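Local coordinates for protein catalase-3 (Neurospora crassa, PDB 4AJ9) that breaks down hydrogen peroxide to oxygen and water with a heme cofactor, and probably protects the cell from peroxide toxicity, at residues 125-130 with 368-373; 331-336 with 416-421. All coordinates share one frame; numbering follows the deposited sequence.

Contact 1: 125-130 with 368-373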
# COMPACT_ATOMS: atom_id res chain seq x y z
N ARG C 125 3.38 -14.28 -22.73
CA ARG C 125 2.80 -13.03 -23.22
C ARG C 125 3.24 -12.78 -24.66
O ARG C 125 4.44 -12.82 -24.97
CB ARG C 125 3.22 -11.84 -22.35
CG ARG C 125 2.88 -10.49 -23.00
CD ARG C 125 2.88 -9.38 -21.95
NE ARG C 125 1.93 -9.72 -20.90
CZ ARG C 125 1.96 -9.24 -19.67
NH1 ARG C 125 2.90 -8.37 -19.31
NH2 ARG C 125 1.04 -9.63 -18.79
N PHE C 126 2.28 -12.51 -25.53
CA PHE C 126 2.59 -12.03 -26.87
C PHE C 126 2.39 -10.54 -26.85
O PHE C 126 1.30 -10.07 -26.54
CB PHE C 126 1.63 -12.63 -27.91
CG PHE C 126 1.64 -14.13 -27.98
CD1 PHE C 126 0.81 -14.88 -27.16
CD2 PHE C 126 2.44 -14.79 -28.91
CE1 PHE C 126 0.80 -16.28 -27.24
CE2 PHE C 126 2.43 -16.19 -29.01
CZ PHE C 126 1.60 -16.92 -28.17
N TYR C 127 3.43 -9.78 -27.15
CA TYR C 127 3.31 -8.34 -27.22
C TYR C 127 2.92 -7.96 -28.66
O TYR C 127 3.77 -7.56 -29.46
CB TYR C 127 4.65 -7.69 -26.84
CG TYR C 127 5.12 -7.93 -25.41
CD1 TYR C 127 5.86 -9.07 -25.07
CD2 TYR C 127 4.88 -6.99 -24.42
CE1 TYR C 127 6.31 -9.27 -23.76
CE2 TYR C 127 5.32 -7.18 -23.12
CZ TYR C 127 6.04 -8.32 -22.80
OH TYR C 127 6.47 -8.49 -21.50
N THR C 128 1.63 -8.13 -28.99
CA THR C 128 1.17 -7.98 -30.37
C THR C 128 0.95 -6.52 -30.72
O THR C 128 0.90 -5.66 -29.84
CB THR C 128 -0.14 -8.73 -30.65
OG1 THR C 128 -1.27 -7.92 -30.27
CG2 THR C 128 -0.18 -10.06 -29.91
N ASP C 129 0.81 -6.24 -32.01
CA ASP C 129 0.57 -4.86 -32.43
C ASP C 129 -0.89 -4.46 -32.19
O ASP C 129 -1.27 -3.34 -32.51
CB ASP C 129 1.00 -4.64 -33.88
CG ASP C 129 0.46 -5.70 -34.82
OD1 ASP C 129 -0.62 -6.25 -34.52
OD2 ASP C 129 1.11 -5.97 -35.86
N GLU C 130 -1.67 -5.36 -31.60
CA GLU C 130 -3.04 -5.03 -31.18
C GLU C 130 -3.24 -5.33 -29.69
O GLU C 130 -4.33 -5.74 -29.25
CB GLU C 130 -4.09 -5.73 -32.06
CG GLU C 130 -4.01 -5.24 -33.51
CD GLU C 130 -5.10 -5.79 -34.43
OE1 GLU C 130 -5.86 -6.70 -34.04
OE2 GLU C 130 -5.18 -5.29 -35.58
N LEU C 368 4.53 -0.52 -15.93
CA LEU C 368 5.88 -1.03 -15.71
C LEU C 368 6.46 -1.49 -17.05
O LEU C 368 5.74 -2.04 -17.88
CB LEU C 368 5.86 -2.19 -14.72
CG LEU C 368 5.40 -1.81 -13.31
CD1 LEU C 368 5.24 -3.05 -12.44
CD2 LEU C 368 6.39 -0.83 -12.68
N PRO C 369 7.75 -1.26 -17.26
CA PRO C 369 8.33 -1.60 -18.57
C PRO C 369 7.96 -3.01 -19.05
O PRO C 369 7.60 -3.18 -20.22
CB PRO C 369 9.83 -1.47 -18.33
CG PRO C 369 9.92 -0.39 -17.26
CD PRO C 369 8.75 -0.69 -16.35
N ILE C 370 8.04 -4.00 -18.17
CA ILE C 370 7.80 -5.39 -18.59
C ILE C 370 6.32 -5.67 -18.90
O ILE C 370 6.01 -6.59 -19.65
CB ILE C 370 8.35 -6.42 -17.55
CG1 ILE C 370 8.35 -7.85 -18.13
CG2 ILE C 370 7.56 -6.36 -16.26
CD1 ILE C 370 9.44 -8.09 -19.18
N ASN C 371 5.43 -4.86 -18.34
CA ASN C 371 3.99 -4.99 -18.61
C ASN C 371 3.47 -4.14 -19.77
O ASN C 371 2.41 -4.41 -20.31
CB ASN C 371 3.18 -4.68 -17.35
CG ASN C 371 3.24 -5.80 -16.34
OD1 ASN C 371 3.26 -6.97 -16.71
ND2 ASN C 371 3.26 -5.44 -15.06
N ARG C 372 4.21 -3.10 -20.15
CA ARG C 372 3.74 -2.23 -21.24
C ARG C 372 3.54 -3.00 -22.54
O ARG C 372 4.35 -3.85 -22.90
CB ARG C 372 4.73 -1.09 -21.50
CG ARG C 372 4.85 -0.08 -20.38
CD ARG C 372 5.75 1.05 -20.82
NE ARG C 372 5.21 1.70 -22.02
CZ ARG C 372 5.66 2.84 -22.51
NH1 ARG C 372 6.66 3.47 -21.91
NH2 ARG C 372 5.12 3.36 -23.61
N PRO C 373 2.45 -2.68 -23.26
CA PRO C 373 2.28 -3.21 -24.61
C PRO C 373 3.22 -2.47 -25.55
O PRO C 373 3.73 -1.43 -25.15
CB PRO C 373 0.83 -2.83 -24.95
CG PRO C 373 0.61 -1.56 -24.19
CD PRO C 373 1.36 -1.77 -22.88
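Arg-125 meets the side-chain amide of Asn-371, and Tyr-127 meets the backbone carbonyl of Ile-370. Two hydrogen bonds carry the contact. Arg-125 NH1 donates to Asn-371 OD1 at 3.0 Å, and the bond is nearly straight, with an N-H...O angle of 166°. It lies in the guanidinium plane and meets a lone pair of the amide oxygen, although the two flat groups are turned 56° apart. Tyr-127 OH donates to Ile-370 O at 2.7 Å, in the plane of that carbonyl. Asn-371 OD1 also accepts from Ser-327 N, outside the segments, and Arg-125 NH2 donates to Ser-327 O. Arg-125 NE forms a salt bridge with Asp-134.

The fold here is the antiparallel beta-barrel of the catalase family. Strand 121-128 belongs to it, and the 368-373 loop follows helix 343-360, which carries Tyr-352, by similarity the axial heme ligand. The side chain of Arg-125 is about 8 Å from a bound heme, which is consistent with a place in a second layer around the heme pocket.

The remaining contacts are packing. The CE2 edge of the Tyr-127 ring lies 3.5 Å from Arg-372 O, close to the ring plane. Its hydroxyl also touches Ile-370 CD1, 3.8 Å from Tyr-127 OH. One ring face is covered within the strand by Arg-125 CD, toward the rim. The Arg-125 chain starts extended and bends at chi3 (-57°), and this sets NH1 beside Asn-371 OD1.

Contact 2: 331-336 with 416-421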
# COMPACT_ATOMS: atom_id res chain seq x y z
N GLY C 331 -7.27 -12.28 -18.78
CA GLY C 331 -8.12 -11.22 -19.32
C GLY C 331 -7.38 -10.39 -20.36
O GLY C 331 -7.96 -9.52 -21.02
N HIS C 332 -6.08 -10.62 -20.48
CA HIS C 332 -5.32 -9.95 -21.53
C HIS C 332 -5.69 -10.61 -22.85
O HIS C 332 -5.02 -11.55 -23.30
CB HIS C 332 -3.83 -10.08 -21.26
CG HIS C 332 -3.30 -9.08 -20.27
ND1 HIS C 332 -2.06 -9.21 -19.68
CD2 HIS C 332 -3.84 -7.94 -19.79
CE1 HIS C 332 -1.86 -8.18 -18.87
NE2 HIS C 332 -2.92 -7.39 -18.92
N ILE C 333 -6.77 -10.14 -23.46
CA ILE C 333 -7.27 -10.75 -24.68
C ILE C 333 -7.25 -9.73 -25.81
O ILE C 333 -7.19 -8.53 -25.56
CB ILE C 333 -8.70 -11.33 -24.47
CG1 ILE C 333 -9.10 -12.28 -25.61
CG2 ILE C 333 -9.74 -10.22 -24.26
CD1 ILE C 333 -10.29 -13.17 -25.24
N VAL C 334 -7.26 -10.21 -27.05
CA VAL C 334 -7.18 -9.33 -28.22
C VAL C 334 -8.26 -9.69 -29.25
O VAL C 334 -8.80 -10.79 -29.24
CB VAL C 334 -5.79 -9.42 -28.89
CG1 VAL C 334 -4.68 -8.97 -27.93
CG2 VAL C 334 -5.53 -10.85 -29.37
N ARG C 335 -8.58 -8.74 -30.13
CA ARG C 335 -9.48 -9.00 -31.25
C ARG C 335 -9.09 -10.29 -31.95
O ARG C 335 -7.92 -10.48 -32.28
CB ARG C 335 -9.40 -7.85 -32.26
CG ARG C 335 -10.35 -8.01 -33.45
CD ARG C 335 -10.17 -6.84 -34.43
NE ARG C 335 -10.92 -7.03 -35.67
CZ ARG C 335 -12.09 -6.46 -35.94
NH1 ARG C 335 -12.67 -5.67 -35.04
NH2 ARG C 335 -12.69 -6.69 -37.10
N GLY C 336 -10.06 -11.16 -32.19
CA GLY C 336 -9.79 -12.45 -32.81
C GLY C 336 -9.87 -13.62 -31.84
O GLY C 336 -9.87 -14.78 -32.26
N ARG C 416 -10.91 -1.66 -35.59
CA ARG C 416 -10.43 -2.98 -35.18
C ARG C 416 -10.54 -3.19 -33.67
O ARG C 416 -9.61 -3.66 -33.01
CB ARG C 416 -9.00 -3.22 -35.67
CG ARG C 416 -8.93 -3.48 -37.17
CD ARG C 416 -7.59 -4.06 -37.62
NE ARG C 416 -7.27 -5.33 -36.97
CZ ARG C 416 -7.77 -6.52 -37.31
NH1 ARG C 416 -8.64 -6.62 -38.31
NH2 ARG C 416 -7.40 -7.62 -36.65
N GLY C 417 -11.70 -2.85 -33.12
CA GLY C 417 -11.92 -3.01 -31.70
C GLY C 417 -12.17 -4.46 -31.34
O GLY C 417 -12.47 -5.29 -32.21
N PHE C 418 -12.01 -4.78 -30.06
CA PHE C 418 -12.41 -6.09 -29.57
C PHE C 418 -13.91 -6.25 -29.75
O PHE C 418 -14.66 -5.27 -29.72
CB PHE C 418 -12.07 -6.24 -28.09
CG PHE C 418 -12.53 -7.54 -27.51
CD1 PHE C 418 -11.74 -8.67 -27.62
CD2 PHE C 418 -13.77 -7.64 -26.89
CE1 PHE C 418 -12.18 -9.89 -27.10
CE2 PHE C 418 -14.21 -8.84 -26.36
CZ PHE C 418 -13.40 -9.98 -26.47
N PHE C 419 -14.37 -7.48 -29.95
CA PHE C 419 -15.80 -7.73 -29.91
C PHE C 419 -16.07 -9.13 -29.40
O PHE C 419 -15.34 -10.08 -29.69
CB PHE C 419 -16.48 -7.47 -31.27
CG PHE C 419 -15.99 -8.36 -32.39
CD1 PHE C 419 -14.82 -8.06 -33.07
CD2 PHE C 419 -16.73 -9.47 -32.79
CE1 PHE C 419 -14.37 -8.87 -34.10
CE2 PHE C 419 -16.29 -10.28 -33.83
CZ PHE C 419 -15.11 -9.97 -34.49
N THR C 420 -17.11 -9.24 -28.58
CA THR C 420 -17.53 -10.53 -28.07
C THR C 420 -18.16 -11.31 -29.23
O THR C 420 -18.81 -10.71 -30.09
CB THR C 420 -18.53 -10.35 -26.92
OG1 THR C 420 -17.83 -9.85 -25.77
CG2 THR C 420 -19.20 -11.66 -26.56
N THR C 421 -17.96 -12.63 -29.27
CA THR C 421 -18.51 -13.46 -30.34
C THR C 421 -19.99 -13.14 -30.53
O THR C 421 -20.79 -13.33 -29.63
CB THR C 421 -18.39 -14.96 -30.03
OG1 THR C 421 -17.04 -15.26 -29.62
CG2 THR C 421 -18.74 -15.78 -31.27
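Arg-335 reaches across the 416-421 loop and donates from NH1 to Gly-417 O at 2.9 Å. Both segments are irregular loops: 331-336 leads into strand 337-338, which pairs with strand 214-217 in the antiparallel sheet of the catalase fold, and 416-421 runs on toward strand 425-427. The bond uses a lone pair in the carbonyl plane but is bent, with an N-H...O angle of 146°. The side chain is extended from CG to NE, with chi1 at -178°, and this carries the guanidinium past Gly-417. Phe-419 CE1 sits over the centre of one guanidinium face, and Arg-416 CA lies over the other, 3.5 Å from Arg-335 NH1. The two guanidinium planes are 60° apart, and Arg-335 NE lies over one face of the Arg-416 group, 3.5 Å from Arg-416 NH1. Beside them, Phe-418 CE1 packs on Ile-333 CG2 at 3.8 Å.

Farther out, Glu-219 binds both arginines, through Arg-335 NH2 and Arg-416 NH1. Arg-335 NH2 also donates to Gln-412 O. An alanine in place of Arg-335 would probably leave Gly-417 O without this donor, Glu-219 without this arginine partner, and a gap between Phe-419 and Arg-416. Phe-45 of the second subunit meets the Phe-418 ring edge-to-face. Glu-219 and Glu-130 probably balance the two neighbouring positive charges, the latter through a salt bridge from Glu-130 OE2 to Arg-416 NE.

From the N terminus, the chain first passes 125-130, the end of strand 121-128 and the turn after it, and then 331-336, in the loop before strand 337-338. It returns to 125-130 at 368-373, where contact 1 closes a loop of 237 intervening residues. Contact 2 closes later, at 416-421, over 79 residues. The segments alternate, so the two loops cross and neither nests in the other. Their centres are 15 Å apart. They touch where Arg-125 NH2 packs on His-332 CE1 and Glu-130 O on Val-334 CG1. Contact 1 ties strand 121-128 to the loop after helix 343-360; contact 2 ties the loop after helix 319-324 to the one before strand 425-427. Both also touch the second subunit.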